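Local coordinates for possible metal-dependent hydrolase (PDB 3RPC), which binds two zinc ions in a metallo-beta-lactamase fold and is probably a metal-dependent hydrolase of unknown substrate, at residues D76-D79 with D80-N84; N84-P87 with K88-I92. All coordinates share one frame; numbering follows the deposited sequence.

Contact 1. Residues D76-D79 with D80-N84; sequences DHWD and DTAIN. With ZN (zinc ion), chain F.
Asp79 and Ala82 meet at the start of helix 80-85, where the aspartate is the N-cap residue. From CB the Asp79 side chain turns back over the first helical turn, because chi1 of 73° sets CG between the backbone N and the carbonyl carbon. From there OD1 accepts from Ala82 N at 3.0 Å, the donor standing 50° out of the carboxylate plane, and it has a second donor in Leu30 N. OD2 runs alongside Thr81 and takes a hydrogen bond from a water at 2.7 Å; the same water accepts from Thr81 N. A short carboxylate suits the place: it reaches the amides at the start of the helix, Ala82 N directly and Thr81 N through the water, and its negative charge probably interacts favourably with the helix dipole. Asp79 O opens the helical bonding by accepting from Ile83 N at 2.9 Å.

The Trp78 indole lies across Ile83, the two side chains at about a right angle, with NE1 3.6 Å from Ile83 CG1. The ring supplies a broad apolar surface, while its N-H is bonded to Gln106 OE1. Just before it, Asp76 OD2 and His77 NE2 bind a zinc ion at 2.4 and 2.2 Å, a site completed by Asp168, His226 and two waters; Asp27 OD2 is hydrogen-bonded to His77 ND1, so the imidazole is held at both nitrogens and its rotation is set. The segment thus carries the metal-binding loop that follows strand 67-69 directly into helix 80-85, whose first turn is capped beside Leu30 and Phe29.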
loop_
_atom_site.group_PDB
_atom_site.type_symbol
_atom_site.label_atom_id
_atom_site.label_comp_id
_atom_site.label_asym_id
_atom_site.label_seq_id
_atom_site.Cartn_x
_atom_site.Cartn_y
_atom_site.Cartn_z
ATOM N N ASP A 76 -5.640 12.989 -16.340
ATOM C CA ASP A 76 -6.842 13.582 -15.767
ATOM C C ASP A 76 -6.645 14.083 -14.338
ATOM O O ASP A 76 -7.616 14.449 -13.671
ATOM C CB ASP A 76 -8.047 12.633 -15.872
ATOM C CG ASP A 76 -7.832 11.332 -15.127
ATOM O OD1 ASP A 76 -6.783 10.693 -15.350
ATOM O OD2 ASP A 76 -8.730 10.941 -14.335
ATOM N N HIS A 77 -5.386 14.108 -13.888
ATOM C CA HIS A 77 -5.012 14.680 -12.592
ATOM C C HIS A 77 -3.855 15.681 -12.679
ATOM O O HIS A 77 -3.541 16.345 -11.699
ATOM C CB HIS A 77 -4.659 13.556 -11.613
ATOM C CG HIS A 77 -5.801 12.629 -11.369
ATOM N ND1 HIS A 77 -6.545 12.654 -10.211
ATOM C CD2 HIS A 77 -6.367 11.693 -12.164
ATOM C CE1 HIS A 77 -7.514 11.761 -10.298
ATOM N NE2 HIS A 77 -7.425 11.164 -11.472
ATOM N N TRP A 78 -3.228 15.770 -13.848
ATOM C CA TRP A 78 -2.037 16.597 -14.028
ATOM C C TRP A 78 -1.782 16.707 -15.521
ATOM O O TRP A 78 -1.386 15.731 -16.165
ATOM C CB TRP A 78 -0.819 15.967 -13.333
ATOM C CG TRP A 78 0.440 16.790 -13.419
ATOM C CD1 TRP A 78 1.571 16.492 -14.126
ATOM C CD2 TRP A 78 0.687 18.038 -12.770
ATOM N NE1 TRP A 78 2.510 17.488 -13.958
ATOM C CE2 TRP A 78 1.988 18.449 -13.130
ATOM C CE3 TRP A 78 -0.072 18.853 -11.926
ATOM C CZ2 TRP A 78 2.548 19.644 -12.667
ATOM C CZ3 TRP A 78 0.479 20.037 -11.470
ATOM C CH2 TRP A 78 1.781 20.421 -11.842
ATOM N N ASP A 79 -2.041 17.875 -16.094
ATOM C CA ASP A 79 -1.945 17.987 -17.548
ATOM C C ASP A 79 -1.089 19.167 -17.997
ATOM O O ASP A 79 -0.658 19.982 -17.174
ATOM C CB ASP A 79 -3.338 18.009 -18.210
ATOM C CG ASP A 79 -4.083 19.318 -18.003
ATOM O OD1 ASP A 79 -3.823 20.033 -17.007
ATOM O OD2 ASP A 79 -4.963 19.610 -18.849
ATOM N N ASP A 80 -0.835 19.233 -19.302
ATOM C CA ASP A 80 -0.022 20.308 -19.867
ATOM C C ASP A 80 -0.567 21.686 -19.519
ATOM O O ASP A 80 0.198 22.598 -19.212
ATOM C CB ASP A 80 0.095 20.152 -21.383
ATOM C CG ASP A 80 1.127 19.115 -21.784
ATOM O OD1 ASP A 80 1.947 18.730 -20.922
ATOM O OD2 ASP A 80 1.126 18.695 -22.963
ATOM N N THR A 81 -1.885 21.834 -19.544
ATOM C CA THR A 81 -2.476 23.125 -19.214
ATOM C C THR A 81 -2.110 23.524 -17.791
ATOM O O THR A 81 -1.732 24.665 -17.537
ATOM C CB THR A 81 -3.991 23.119 -19.386
ATOM O OG1 THR A 81 -4.311 22.764 -20.739
ATOM C CG2 THR A 81 -4.563 24.491 -19.057
ATOM N N ALA A 82 -2.204 22.575 -16.865
ATOM C CA ALA A 82 -1.797 22.837 -15.491
ATOM C C ALA A 82 -0.319 23.194 -15.415
ATOM O O ALA A 82 0.059 24.157 -14.760
ATOM C CB ALA A 82 -2.099 21.631 -14.612
ATOM N N ILE A 83 0.517 22.401 -16.078
ATOM C CA ILE A 83 1.960 22.638 -16.058
ATOM C C ILE A 83 2.291 24.062 -16.498
ATOM O O ILE A 83 3.161 24.722 -15.917
ATOM C CB ILE A 83 2.699 21.623 -16.944
ATOM C CG1 ILE A 83 2.667 20.236 -16.292
ATOM C CG2 ILE A 83 4.150 22.060 -17.183
ATOM C CD1 ILE A 83 2.779 19.103 -17.289
ATOM N N ASN A 84 1.574 24.542 -17.507
ATOM C CA ASN A 84 1.893 25.837 -18.112
ATOM C C ASN A 84 1.201 27.023 -17.450
ATOM O O ASN A 84 1.510 28.176 -17.766
ATOM C CB ASN A 84 1.553 25.811 -19.604
ATOM C CG ASN A 84 2.453 24.872 -20.394
ATOM O OD1 ASN A 84 3.632 24.705 -20.078
ATOM N ND2 ASN A 84 1.899 24.263 -21.434
HETATM ZN ZN ZN F . -8.523 9.498 -12.417
HETATM O O HOH W 1 -6.785 8.716 -13.712
HETATM O O HOH W 2 -3.682 19.947 -21.180
HETATM O O HOH W 3 -9.616 7.415 -13.435
#

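Contact 2. Residues N84-P87 with K88-I92; sequences NSIP and KSLPI
Leu90 folds back over Pro87 and Ile86, its CD1 touching both: Ile86 CG2 lies 3.8 Å from Leu90 CD1, and Pro87 CD is 3.9 Å from that same methyl. The approaches differ. Leu90 runs side by side with the proline ring, both pointing the same way, whereas it crosses Ile86 at about a right angle. A branched leucine suits this position because one methyl can fill the angle between the ring and the isoleucine.

Behind these apolar contacts stands a backbone bond from Leu90 N to Pro87 O, 3.2 Å long and nearly straight at the hydrogen (167°), although the donor stands above the carbonyl plane. It brings the leucine alongside the proline, whose closed ring restricts phi at the residue that opens the turn; Lys88 and Ser89 form its two corners.

Farther out, Lys88 sends its chain back toward the helix. The bend at chi2 (-61°) turns it, and the extended remainder carries NZ to Ile83 O and Gln106 O, so the ammonium group meets two backbone carbonyls. A water joins Lys88 NZ, at 2.9 Å, to Asn84 OD1, to which it donates at 2.8 Å; a long, flexible cationic chain is well matched to such scattered acceptors. Inward, Ile86 packs on Val68 of strand 67-69 and on Pro28, as befits a buried apolar side chain, and Ile92 also touches Val68.

The bend is a type I beta turn from Pro87 to Leu90. It lies in the connection from helix 80-85 to strand 92-94, which runs parallel to its sheet neighbour 67-69, completing a beta-alpha-beta crossover of the metallo-beta-lactamase fold.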
loop_
_atom_site.group_PDB
_atom_site.type_symbol
_atom_site.label_atom_id
_atom_site.label_comp_id
_atom_site.label_asym_id
_atom_site.label_seq_id
_atom_site.Cartn_x
_atom_site.Cartn_y
_atom_site.Cartn_z
ATOM N N ASN A 84 1.574 24.542 -17.507
ATOM C CA ASN A 84 1.893 25.837 -18.112
ATOM C C ASN A 84 1.201 27.023 -17.450
ATOM O O ASN A 84 1.510 28.176 -17.766
ATOM C CB ASN A 84 1.553 25.811 -19.604
ATOM C CG ASN A 84 2.453 24.872 -20.394
ATOM O OD1 ASN A 84 3.632 24.705 -20.078
ATOM N ND2 ASN A 84 1.899 24.263 -21.434
ATOM N N SER A 85 0.273 26.748 -16.538
ATOM C CA SER A 85 -0.546 27.793 -15.924
ATOM C C SER A 85 -0.186 28.044 -14.463
ATOM O O SER A 85 -0.250 29.172 -13.987
ATOM C CB SER A 85 -2.031 27.435 -16.020
ATOM O OG SER A 85 -2.460 27.309 -17.368
ATOM N N ILE A 86 0.180 26.985 -13.747
ATOM C CA ILE A 86 0.488 27.101 -12.324
ATOM C C ILE A 86 1.869 27.724 -12.081
ATOM O O ILE A 86 2.855 27.279 -12.654
ATOM C CB ILE A 86 0.408 25.714 -11.645
ATOM C CG1 ILE A 86 -0.985 25.112 -11.845
ATOM C CG2 ILE A 86 0.778 25.816 -10.165
ATOM C CD1 ILE A 86 -1.075 23.636 -11.476
ATOM N N PRO A 87 1.940 28.767 -11.231
ATOM C CA PRO A 87 3.243 29.371 -10.926
ATOM C C PRO A 87 4.258 28.325 -10.467
ATOM O O PRO A 87 3.952 27.479 -9.615
ATOM C CB PRO A 87 2.919 30.359 -9.799
ATOM C CG PRO A 87 1.515 30.744 -10.049
ATOM C CD PRO A 87 0.829 29.500 -10.601
ATOM N N LYS A 88 5.453 28.381 -11.049
ATOM C CA LYS A 88 6.474 27.363 -10.844
ATOM C C LYS A 88 7.011 27.351 -9.420
ATOM O O LYS A 88 7.670 26.395 -9.013
ATOM C CB LYS A 88 7.643 27.571 -11.811
ATOM C CG LYS A 88 7.265 27.555 -13.281
ATOM C CD LYS A 88 6.646 26.230 -13.709
ATOM C CE LYS A 88 6.528 26.183 -15.224
ATOM N NZ LYS A 88 5.953 24.910 -15.709
ATOM N N SER A 89 6.740 28.412 -8.670
ATOM C CA SER A 89 7.273 28.520 -7.322
ATOM C C SER A 89 6.336 27.972 -6.237
ATOM O O SER A 89 6.729 27.882 -5.075
ATOM C CB SER A 89 7.646 29.973 -7.018
ATOM O OG SER A 89 6.510 30.797 -7.158
ATOM N N LEU A 90 5.110 27.599 -6.602
ATOM C CA LEU A 90 4.187 27.043 -5.611
ATOM C C LEU A 90 4.649 25.667 -5.160
ATOM O O LEU A 90 5.090 24.861 -5.976
ATOM C CB LEU A 90 2.777 26.918 -6.176
ATOM C CG LEU A 90 1.991 28.218 -6.325
ATOM C CD1 LEU A 90 0.668 27.951 -7.023
ATOM C CD2 LEU A 90 1.775 28.853 -4.951
ATOM N N PRO A 91 4.556 25.393 -3.853
ATOM C CA PRO A 91 4.868 24.039 -3.381
ATOM C C PRO A 91 3.929 23.014 -4.024
ATOM O O PRO A 91 2.716 23.223 -4.049
ATOM C CB PRO A 91 4.598 24.119 -1.873
ATOM C CG PRO A 91 4.725 25.578 -1.551
ATOM C CD PRO A 91 4.183 26.293 -2.752
ATOM N N ILE A 92 4.501 21.926 -4.534
ATOM C CA ILE A 92 3.742 20.833 -5.135
ATOM C C ILE A 92 4.004 19.579 -4.319
ATOM O O ILE A 92 5.145 19.155 -4.197
ATOM C CB ILE A 92 4.199 20.549 -6.581
ATOM C CG1 ILE A 92 4.435 21.854 -7.361
ATOM C CG2 ILE A 92 3.212 19.622 -7.290
ATOM C CD1 ILE A 92 3.192 22.738 -7.515
HETATM O O HOH W 4 5.856 25.360 -18.587
#

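How the contacts relate
Contacts 1 and 2 deal with the two ends of helix 80-85: residues 76-84 lead into it from the zinc-binding loop, and residues 84-92 lead out toward strand 92-94. Asn84 belongs to both, and the centres are about 11 Å apart. Two bridges join them. Lys88 NZ lies 2.8 Å from Ile83 O, a probable hydrogen bond at the helix's closing turn, and Trp78 CZ3 packs 3.9 Å from Ile86 CD1, so the indole touches residues of both contacts. Only contact 1 supplies zinc ligands, Asp76 and His77; contact 2 completes the route from the metal-binding loop back to the sheet.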